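Local coordinates for type VII secretion system protein EssB (Staphylococcus aureus, PDB 4ANN) that is a membrane component of the type VII (Ess) secretion system, probably required for secretion of EsxA and EsxB, here represented by its cytoplasmic part, at residues A[42-47]-A[95-101]; A[83-87]-A[146-151]; A[104-110]-A[142-146]. One frame throughout, in Å; residues are numbered along the deposited sequence.

From the N terminus, the chain passes 42-47 on its way to strand 50-54 and runs through helix 80-89 before 95-101 returns to it, which closes the loop of interaction 1. Interaction 2 opens inside that loop at 83-87 and closes on 146-151, so the two cross. Interaction 3, 104-110 with 142-146, nests within interaction 2. Interactions 2 and 3 share helix 136-151 and L146, with centres about 10 Å apart, and a probable hydrogen bond from Y143 OH to L87 O joins them. Interaction 1, its centre about 23 Å from that of interaction 2, ties loops near the strands, whereas the other two fix a helix and a loop to helix 136-151.

Interaction 1: A[42-47]-A[95-101]; sequences QHSPYF and EVNRTRY
Apolar loop-to-loop packing with one aromatic pair joins 42-47, the approach to strand 50-54, with 95-101, the connection from helix 80-89 to strand 101-102; Y46 and F47 supply one side, V96 and Y101 most of the other. The type I turn S44 to F47 sets two successive aromatic rings against the opposing loop. S44 OG accepts from Y46 N at 3.1 Å with a nearly straight N-H (168°), an ST turn within the bend. Y46 CB then lies 3.5 Å from V96 CG2, the two side chains alongside each other and running opposite ways. At the far end of the Y46 side chain, OH reaches the aliphatic part of E95, 3.3 Å from its CB. V96 divides its methyls between neighbours: the other branch, CG1, is anti to the backbone N (chi1 172°) and meets F47 CZ at 3.9 Å. The rings of F47 and Y101 form an inclined pair, planes 59° apart and centroids 5.3 Å apart, with F47 CE2 3.7 Å from Y101 CB. No direct hydrogen bond crosses the contact. Instead, one water sits in the ring plane at the edge of Y101 and links the loops: it receives the N-H of Q42 NE2 and donates to H43 O and, at 2.9 Å, to Y101 OH. That phenol also bonds to L39 O, while R123 makes a cation-pi contact with the ring. In the second loop, T99 OG1 donates to V96 O and accepts from Y101 N. The recognised motifs are thus a type I turn and two ST turns, in the loops before strands 50-54 and 101-102 of the cytoplasmic part.

Interaction 2: A[83-87]-A[146-151]; sequences KLRYL and LVICAF
K83 lies obliquely over one face of the F151 ring, one of two features of this buried packing between helix 80-89 and helix 136-151; the other is L87 in its hole. The two helix segments run nearly antiparallel (161° between directions, axes 11.0 Å apart). The lysine chain is extended through chi1 and chi2, which carries CD almost centrally above the ring, 3.8 Å from its centroid, as a CH-pi contact. The bend at chi3 (-65°) then directs CE and NZ to A150 O. NZ remains over the same face of F151, 4.7 Å from the centroid and 23° off the normal, within cation-pi geometry. It donates to A150 O at 2.9 Å, from a position tilted out of the carbonyl plane, and to K76 O beyond the two segments. L84 approaches the ring differently: it crosses F151 at about a right angle and sets CD2 at the ring edge, 3.9 Å from CZ. L87 is a knob among L146, V147, A150 and F151. Both its methyls straddle A150 CB, CD1 at 3.9 Å and CD2 at 4.0 Å; CD1 goes on to F151 CE2, 3.7 Å away, and CD2 to V147. V147 also packs on F173 and V177 of helix 172-179. Chemically, two carbonyl oxygens, A150 O and K76 O, and the F151 face probably help offset the charge of buried K83, while its methylenes join the apolar packing.

Interaction 3: A[104-110]-A[142-146]; sequences VLAPDEL and RYKAL
With its CG anti to the carbonyl carbon (chi1 -70°) and the chain extended from there to NE, R142 reaches from helix 136-151 to the carbonyl of L105. L105 CG is anti to its own N (chi1 -173°), which turns both its methyls to the helix, and the two side chains lie antiparallel beside one another. R142 NH1 donates to L105 O at 2.9 Å with an N-H...O angle of 165°. The oxygen lies in the guanidinium plane, at its edge, but the nitrogen stands above the carbonyl plane instead of on a lone pair. The guanidinium is held from a second direction too, because R142 NE forms a salt bridge with E138 one turn earlier on the helix; together the two partners should limit its rotation. A106 CB also lies near the plane at the edge, 4.1 Å from NH1.

The two methyls of L105 divide between two turns of the helix. CD2 rests on the helix backbone, 3.7 Å from Y143 N and near R142 CB, whereas CD1 meets L146 CD1 at 3.7 Å. L146 is thus clasped from two directions by the loop: its CD1 also touches L110 CD2 at 3.8 Å, and its CD2 lies 3.9 Å from P107 CG. Within the loop, E109 N bonds to A106 O at 3.0 Å, closing the bend that brings P107 and L110 to the same leucine. F157 of helix 157-162 packs on A106, P107 and R142. An arginine gripping a loop carbonyl beside a leucine cluster docks the lead-in to strand 110-112 on helix 136-151, a packing of strand-flanked loop on helices consistent with a protein-kinase-like fold.

Interaction 1: A[42-47]-A[95-101]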
loop_
_atom_site.group_PDB
_atom_site.type_symbol
_atom_site.label_atom_id
_atom_site.label_comp_id
_atom_site.label_asym_id
_atom_site.label_seq_id
_atom_site.Cartn_x
_atom_site.Cartn_y
_atom_site.Cartn_z
ATOM N N GLN A 42 14.588 10.294 -1.621
ATOM C CA GLN A 42 15.696 9.374 -1.570
ATOM C C GLN A 42 15.257 7.992 -2.058
ATOM O O GLN A 42 14.207 7.523 -1.673
ATOM C CB GLN A 42 16.198 9.278 -0.122
ATOM C CG GLN A 42 17.467 8.541 0.033
ATOM C CD GLN A 42 18.151 8.724 1.397
ATOM O OE1 GLN A 42 18.952 9.659 1.569
ATOM N NE2 GLN A 42 17.797 7.851 2.311
ATOM N N HIS A 43 16.035 7.328 -2.890
ATOM C CA HIS A 43 15.683 5.974 -3.260
ATOM C C HIS A 43 15.490 5.089 -2.033
ATOM O O HIS A 43 16.307 5.137 -1.106
ATOM C CB HIS A 43 16.752 5.359 -4.162
ATOM C CG HIS A 43 16.334 3.959 -4.519
ATOM N ND1 HIS A 43 15.319 3.612 -5.401
ATOM C CD2 HIS A 43 16.818 2.796 -4.053
ATOM C CE1 HIS A 43 15.228 2.306 -5.498
ATOM N NE2 HIS A 43 16.119 1.788 -4.670
ATOM N N SER A 44 14.421 4.283 -2.074
ATOM C CA SER A 44 14.139 3.284 -1.083
ATOM C C SER A 44 13.688 1.998 -1.782
ATOM O O SER A 44 12.891 2.116 -2.730
ATOM C CB SER A 44 12.986 3.692 -0.169
ATOM O OG SER A 44 12.489 2.566 0.561
ATOM N N PRO A 45 14.121 0.855 -1.316
ATOM C CA PRO A 45 13.639 -0.399 -1.989
ATOM C C PRO A 45 12.163 -0.630 -1.816
ATOM O O PRO A 45 11.661 -1.543 -2.441
ATOM C CB PRO A 45 14.435 -1.492 -1.295
ATOM C CG PRO A 45 15.026 -0.883 -0.100
ATOM C CD PRO A 45 15.018 0.586 -0.207
ATOM N N TYR A 46 11.469 0.120 -0.971
ATOM C CA TYR A 46 10.067 -0.118 -0.708
ATOM C C TYR A 46 9.147 0.921 -1.325
ATOM O O TYR A 46 7.947 0.787 -1.148
ATOM C CB TYR A 46 9.807 -0.157 0.798
ATOM C CG TYR A 46 10.620 -1.295 1.393
ATOM C CD1 TYR A 46 10.283 -2.628 1.114
ATOM C CD2 TYR A 46 11.687 -1.062 2.232
ATOM C CE1 TYR A 46 10.987 -3.686 1.626
ATOM C CE2 TYR A 46 12.457 -2.105 2.765
ATOM C CZ TYR A 46 12.064 -3.393 2.439
ATOM O OH TYR A 46 12.788 -4.435 2.946
ATOM N N PHE A 47 9.666 1.900 -2.059
ATOM C CA PHE A 47 8.860 2.962 -2.596
ATOM C C PHE A 47 9.179 3.266 -4.062
ATOM O O PHE A 47 10.315 3.131 -4.511
ATOM C CB PHE A 47 9.042 4.289 -1.824
ATOM C CG PHE A 47 8.465 4.228 -0.449
ATOM C CD1 PHE A 47 7.132 4.529 -0.256
ATOM C CD2 PHE A 47 9.232 3.881 0.649
ATOM C CE1 PHE A 47 6.583 4.486 1.015
ATOM C CE2 PHE A 47 8.647 3.825 1.913
ATOM C CZ PHE A 47 7.337 4.129 2.108
ATOM N N GLU A 95 8.213 -4.232 6.259
ATOM C CA GLU A 95 9.604 -3.824 6.470
ATOM C C GLU A 95 9.719 -2.308 6.556
ATOM O O GLU A 95 10.676 -1.786 7.131
ATOM C CB GLU A 95 10.508 -4.358 5.355
ATOM C CG GLU A 95 10.619 -5.896 5.379
ATOM C CD GLU A 95 11.297 -6.441 6.601
ATOM O OE1 GLU A 95 12.314 -5.980 7.120
ATOM O OE2 GLU A 95 10.767 -7.406 7.182
ATOM N N VAL A 96 8.772 -1.559 6.022
ATOM C CA VAL A 96 8.782 -0.098 6.065
ATOM C C VAL A 96 8.635 0.391 7.488
ATOM O O VAL A 96 9.199 1.451 7.841
ATOM C CB VAL A 96 7.672 0.539 5.198
ATOM C CG1 VAL A 96 7.553 2.043 5.396
ATOM C CG2 VAL A 96 7.989 0.166 3.720
ATOM N N ASN A 97 7.992 -0.366 8.356
ATOM C CA ASN A 97 7.794 0.103 9.712
ATOM C C ASN A 97 9.084 0.253 10.488
ATOM O O ASN A 97 9.118 0.973 11.502
ATOM C CB ASN A 97 6.818 -0.849 10.366
ATOM C CG ASN A 97 5.461 -0.870 9.731
ATOM O OD1 ASN A 97 5.053 0.096 9.102
ATOM N ND2 ASN A 97 4.723 -2.008 9.874
ATOM N N ARG A 98 10.168 -0.397 10.104
ATOM C CA ARG A 98 11.471 -0.238 10.787
ATOM C C ARG A 98 12.240 1.008 10.356
ATOM O O ARG A 98 13.282 1.406 10.911
ATOM C CB ARG A 98 12.238 -1.534 10.522
ATOM C CG ARG A 98 13.272 -1.512 9.423
ATOM C CD ARG A 98 13.125 -2.474 8.263
ATOM N NE ARG A 98 13.402 -1.904 6.926
ATOM C CZ ARG A 98 14.513 -1.169 6.757
ATOM N NH1 ARG A 98 15.516 -0.795 7.570
ATOM N NH2 ARG A 98 14.627 -0.724 5.509
ATOM N N THR A 99 11.768 1.637 9.308
ATOM C CA THR A 99 12.376 2.836 8.788
ATOM C C THR A 99 11.627 4.052 9.311
ATOM O O THR A 99 10.662 3.931 10.085
ATOM C CB THR A 99 12.317 2.902 7.253
ATOM O OG1 THR A 99 11.005 3.120 6.749
ATOM C CG2 THR A 99 12.720 1.588 6.606
ATOM N N ARG A 100 12.096 5.202 8.852
ATOM C CA ARG A 100 11.556 6.521 9.117
ATOM C C ARG A 100 10.202 6.733 8.447
ATOM O O ARG A 100 9.382 7.563 8.916
ATOM C CB ARG A 100 12.569 7.618 8.690
ATOM C CG ARG A 100 13.663 7.936 9.703
ATOM C CD ARG A 100 14.621 8.986 9.153
ATOM N NE ARG A 100 14.687 10.214 9.931
ATOM C CZ ARG A 100 13.744 10.995 10.425
ATOM N NH1 ARG A 100 12.440 10.743 10.278
ATOM N NH2 ARG A 100 14.049 12.082 11.115
ATOM N N TYR A 101 9.931 6.108 7.362
ATOM C CA TYR A 101 8.870 6.242 6.413
ATOM C C TYR A 101 7.575 5.593 6.890
ATOM O O TYR A 101 7.551 4.666 7.664
ATOM C CB TYR A 101 9.223 5.637 5.056
ATOM C CG TYR A 101 10.385 6.286 4.343
ATOM C CD1 TYR A 101 10.345 7.610 3.897
ATOM C CD2 TYR A 101 11.544 5.551 4.113
ATOM C CE1 TYR A 101 11.403 8.174 3.243
ATOM C CE2 TYR A 101 12.609 6.125 3.439
ATOM C CZ TYR A 101 12.547 7.433 3.021
ATOM O OH TYR A 101 13.614 7.959 2.365
HETATM O O HOH W 1 15.644 6.122 1.387
#

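Interaction 2: A[83-87]-A[146-151]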
loop_
_atom_site.group_PDB
_atom_site.type_symbol
_atom_site.label_atom_id
_atom_site.label_comp_id
_atom_site.label_asym_id
_atom_site.label_seq_id
_atom_site.Cartn_x
_atom_site.Cartn_y
_atom_site.Cartn_z
ATOM N N LYS A 83 -0.934 -14.942 -8.935
ATOM C CA LYS A 83 -1.719 -14.021 -8.127
ATOM C C LYS A 83 -1.448 -14.211 -6.655
ATOM O O LYS A 83 -1.233 -13.255 -5.910
ATOM C CB LYS A 83 -3.189 -14.266 -8.469
ATOM C CG LYS A 83 -4.124 -13.305 -7.750
ATOM C CD LYS A 83 -5.596 -13.628 -8.060
ATOM C CE LYS A 83 -5.954 -13.417 -9.490
ATOM N NZ LYS A 83 -7.397 -13.607 -9.734
ATOM N N LEU A 84 -1.482 -15.452 -6.203
ATOM C CA LEU A 84 -1.192 -15.754 -4.798
ATOM C C LEU A 84 0.232 -15.377 -4.410
ATOM O O LEU A 84 0.447 -14.860 -3.336
ATOM C CB LEU A 84 -1.455 -17.229 -4.487
ATOM C CG LEU A 84 -2.944 -17.612 -4.413
ATOM C CD1 LEU A 84 -3.132 -19.090 -4.473
ATOM C CD2 LEU A 84 -3.558 -16.996 -3.149
ATOM N N ARG A 85 1.202 -15.613 -5.289
ATOM C CA ARG A 85 2.585 -15.236 -4.992
ATOM C C ARG A 85 2.669 -13.732 -4.711
ATOM O O ARG A 85 3.299 -13.294 -3.735
ATOM C CB ARG A 85 3.501 -15.665 -6.098
ATOM C CG ARG A 85 4.958 -15.356 -5.813
ATOM C CD ARG A 85 5.910 -16.019 -6.790
ATOM N NE ARG A 85 5.868 -15.498 -8.161
ATOM C CZ ARG A 85 6.515 -14.458 -8.598
ATOM N NH1 ARG A 85 7.227 -13.712 -7.765
ATOM N NH2 ARG A 85 6.438 -14.136 -9.875
ATOM N N TYR A 86 2.085 -12.933 -5.605
ATOM C CA TYR A 86 2.081 -11.503 -5.452
ATOM C C TYR A 86 1.363 -11.088 -4.176
ATOM O O TYR A 86 1.862 -10.234 -3.401
ATOM C CB TYR A 86 1.446 -10.826 -6.664
ATOM C CG TYR A 86 2.391 -10.650 -7.856
ATOM C CD1 TYR A 86 3.082 -11.690 -8.457
ATOM C CD2 TYR A 86 2.606 -9.374 -8.391
ATOM C CE1 TYR A 86 3.922 -11.497 -9.520
ATOM C CE2 TYR A 86 3.449 -9.182 -9.461
ATOM C CZ TYR A 86 4.131 -10.244 -10.024
ATOM O OH TYR A 86 4.987 -10.070 -11.073
ATOM N N LEU A 87 0.191 -11.656 -3.919
ATOM C CA LEU A 87 -0.560 -11.323 -2.705
ATOM C C LEU A 87 0.222 -11.654 -1.441
ATOM O O LEU A 87 0.243 -10.846 -0.500
ATOM C CB LEU A 87 -1.900 -12.022 -2.701
ATOM C CG LEU A 87 -2.955 -11.524 -3.668
ATOM C CD1 LEU A 87 -4.115 -12.491 -3.730
ATOM C CD2 LEU A 87 -3.408 -10.138 -3.292
ATOM N N LEU A 146 -7.614 -6.174 -0.383
ATOM C CA LEU A 146 -6.805 -6.425 -1.569
ATOM C C LEU A 146 -6.944 -7.864 -2.062
ATOM O O LEU A 146 -7.051 -8.129 -3.256
ATOM C CB LEU A 146 -5.318 -6.103 -1.331
ATOM C CG LEU A 146 -4.976 -4.620 -1.130
ATOM C CD1 LEU A 146 -3.508 -4.486 -0.776
ATOM C CD2 LEU A 146 -5.274 -3.783 -2.330
ATOM N N VAL A 147 -6.921 -8.840 -1.137
ATOM C CA VAL A 147 -7.081 -10.232 -1.522
ATOM C C VAL A 147 -8.430 -10.437 -2.220
ATOM O O VAL A 147 -8.543 -11.078 -3.264
ATOM C CB VAL A 147 -6.921 -11.149 -0.306
ATOM C CG1 VAL A 147 -7.329 -12.581 -0.664
ATOM C CG2 VAL A 147 -5.501 -11.104 0.254
ATOM N N ILE A 148 -9.504 -9.908 -1.605
ATOM C CA ILE A 148 -10.838 -10.057 -2.170
ATOM C C ILE A 148 -10.897 -9.450 -3.547
ATOM O O ILE A 148 -11.432 -10.037 -4.497
ATOM C CB ILE A 148 -11.878 -9.439 -1.201
ATOM C CG1 ILE A 148 -11.969 -10.284 0.067
ATOM C CG2 ILE A 148 -13.220 -9.266 -1.895
ATOM C CD1 ILE A 148 -12.748 -9.657 1.186
ATOM N N CYS A 149 -10.362 -8.232 -3.699
ATOM C CA CYS A 149 -10.365 -7.565 -5.002
ATOM C C CYS A 149 -9.582 -8.319 -6.043
ATOM O O CYS A 149 -9.966 -8.390 -7.209
ATOM C CB CYS A 149 -9.835 -6.145 -4.858
ATOM S SG CYS A 149 -10.944 -5.018 -3.985
ATOM N N ALA A 150 -8.445 -8.916 -5.650
ATOM C CA ALA A 150 -7.625 -9.662 -6.598
ATOM C C ALA A 150 -8.404 -10.858 -7.155
ATOM O O ALA A 150 -8.134 -11.234 -8.308
ATOM C CB ALA A 150 -6.331 -10.116 -5.951
ATOM N N PHE A 151 -9.276 -11.450 -6.369
ATOM C CA PHE A 151 -10.054 -12.630 -6.753
ATOM C C PHE A 151 -11.408 -12.293 -7.364
ATOM O O PHE A 151 -12.059 -13.190 -7.892
ATOM C CB PHE A 151 -10.158 -13.619 -5.602
ATOM C CG PHE A 151 -8.920 -14.462 -5.481
ATOM C CD1 PHE A 151 -8.811 -15.634 -6.186
ATOM C CD2 PHE A 151 -7.868 -14.077 -4.676
ATOM C CE1 PHE A 151 -7.683 -16.436 -6.084
ATOM C CE2 PHE A 151 -6.752 -14.881 -4.550
ATOM C CZ PHE A 151 -6.650 -16.046 -5.244
#

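Interaction 3: A[104-110]-A[142-146]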
loop_
_atom_site.group_PDB
_atom_site.type_symbol
_atom_site.label_atom_id
_atom_site.label_comp_id
_atom_site.label_asym_id
_atom_site.label_seq_id
_atom_site.Cartn_x
_atom_site.Cartn_y
_atom_site.Cartn_z
ATOM N N VAL A 104 0.701 3.968 2.747
ATOM C CA VAL A 104 -0.706 3.663 2.679
ATOM C C VAL A 104 -0.875 2.365 1.896
ATOM O O VAL A 104 -0.314 2.259 0.821
ATOM C CB VAL A 104 -1.464 4.796 1.964
ATOM C CG1 VAL A 104 -2.916 4.444 1.758
ATOM C CG2 VAL A 104 -1.244 6.112 2.716
ATOM N N LEU A 105 -1.659 1.432 2.396
ATOM C CA LEU A 105 -1.945 0.172 1.695
ATOM C C LEU A 105 -3.253 0.317 0.955
ATOM O O LEU A 105 -4.344 0.359 1.576
ATOM C CB LEU A 105 -1.980 -1.004 2.635
ATOM C CG LEU A 105 -2.099 -2.346 1.954
ATOM C CD1 LEU A 105 -0.877 -2.644 1.106
ATOM C CD2 LEU A 105 -2.328 -3.464 2.964
ATOM N N ALA A 106 -3.242 0.406 -0.376
ATOM C CA ALA A 106 -4.438 0.585 -1.189
ATOM C C ALA A 106 -4.107 0.323 -2.638
ATOM O O ALA A 106 -2.924 0.417 -3.027
ATOM C CB ALA A 106 -4.974 2.028 -1.087
ATOM N N PRO A 107 -5.089 0.031 -3.472
ATOM C CA PRO A 107 -4.792 -0.291 -4.899
ATOM C C PRO A 107 -3.987 0.770 -5.607
ATOM O O PRO A 107 -3.042 0.440 -6.340
ATOM C CB PRO A 107 -6.172 -0.498 -5.499
ATOM C CG PRO A 107 -7.013 -0.998 -4.344
ATOM C CD PRO A 107 -6.508 -0.229 -3.163
ATOM N N ASP A 108 -4.333 2.031 -5.415
ATOM C CA ASP A 108 -3.655 3.112 -6.137
ATOM C C ASP A 108 -2.331 3.497 -5.506
ATOM O O ASP A 108 -1.639 4.405 -5.989
ATOM C CB ASP A 108 -4.554 4.341 -6.258
ATOM C CG ASP A 108 -4.976 4.966 -4.960
ATOM O OD1 ASP A 108 -4.820 4.414 -3.864
ATOM O OD2 ASP A 108 -5.569 6.068 -5.055
ATOM N N GLU A 109 -1.941 2.850 -4.420
ATOM C CA GLU A 109 -0.742 3.053 -3.669
ATOM C C GLU A 109 0.245 1.890 -3.798
ATOM O O GLU A 109 1.343 1.993 -3.228
ATOM C CB GLU A 109 -1.095 3.311 -2.191
ATOM C CG GLU A 109 -1.746 4.634 -1.957
ATOM C CD GLU A 109 -0.749 5.790 -1.992
ATOM O OE1 GLU A 109 0.460 5.524 -1.958
ATOM O OE2 GLU A 109 -1.235 6.970 -2.045
ATOM N N LEU A 110 -0.135 0.830 -4.451
ATOM C CA LEU A 110 0.597 -0.406 -4.442
ATOM C C LEU A 110 0.986 -0.802 -5.872
ATOM O O LEU A 110 0.146 -0.905 -6.765
ATOM C CB LEU A 110 -0.272 -1.519 -3.836
ATOM C CG LEU A 110 0.372 -2.892 -3.765
ATOM C CD1 LEU A 110 1.640 -2.895 -2.943
ATOM C CD2 LEU A 110 -0.638 -3.890 -3.166
ATOM N N ARG A 142 -7.241 -3.793 5.284
ATOM C CA ARG A 142 -6.845 -3.385 3.925
ATOM C C ARG A 142 -6.232 -4.549 3.146
ATOM O O ARG A 142 -6.508 -4.727 1.941
ATOM C CB ARG A 142 -5.931 -2.179 4.013
ATOM C CG ARG A 142 -6.631 -0.928 4.444
ATOM C CD ARG A 142 -5.667 0.217 4.779
ATOM N NE ARG A 142 -6.437 1.427 4.954
ATOM C CZ ARG A 142 -6.755 2.285 3.997
ATOM N NH1 ARG A 142 -6.290 2.210 2.739
ATOM N NH2 ARG A 142 -7.511 3.306 4.301
ATOM N N TYR A 143 -5.407 -5.370 3.789
ATOM C CA TYR A 143 -4.828 -6.542 3.124
ATOM C C TYR A 143 -5.921 -7.512 2.688
ATOM O O TYR A 143 -5.927 -8.008 1.560
ATOM C CB TYR A 143 -3.781 -7.143 4.074
ATOM C CG TYR A 143 -2.799 -8.089 3.472
ATOM C CD1 TYR A 143 -2.784 -8.592 2.180
ATOM C CD2 TYR A 143 -1.761 -8.513 4.278
ATOM C CE1 TYR A 143 -1.826 -9.479 1.749
ATOM C CE2 TYR A 143 -0.786 -9.403 3.851
ATOM C CZ TYR A 143 -0.809 -9.857 2.559
ATOM O OH TYR A 143 0.166 -10.752 2.130
ATOM N N LYS A 144 -6.890 -7.770 3.567
ATOM C CA LYS A 144 -8.011 -8.600 3.230
ATOM C C LYS A 144 -8.756 -8.074 2.017
ATOM O O LYS A 144 -9.150 -8.827 1.120
ATOM C CB LYS A 144 -8.966 -8.723 4.424
ATOM C CG LYS A 144 -8.437 -9.545 5.572
ATOM C CD LYS A 144 -9.281 -9.466 6.816
ATOM C CE LYS A 144 -8.874 -10.469 7.856
ATOM N NZ LYS A 144 -9.724 -10.349 9.092
ATOM N N ALA A 145 -8.992 -6.760 2.005
ATOM C CA ALA A 145 -9.693 -6.147 0.897
ATOM C C ALA A 145 -8.921 -6.311 -0.413
ATOM O O ALA A 145 -9.527 -6.583 -1.463
ATOM C CB ALA A 145 -10.002 -4.700 1.179
ATOM N N LEU A 146 -7.614 -6.174 -0.383
ATOM C CA LEU A 146 -6.805 -6.425 -1.569
ATOM C C LEU A 146 -6.944 -7.864 -2.062
ATOM O O LEU A 146 -7.051 -8.129 -3.256
ATOM C CB LEU A 146 -5.318 -6.103 -1.331
ATOM C CG LEU A 146 -4.976 -4.620 -1.130
ATOM C CD1 LEU A 146 -3.508 -4.486 -0.776
ATOM C CD2 LEU A 146 -5.274 -3.783 -2.330
#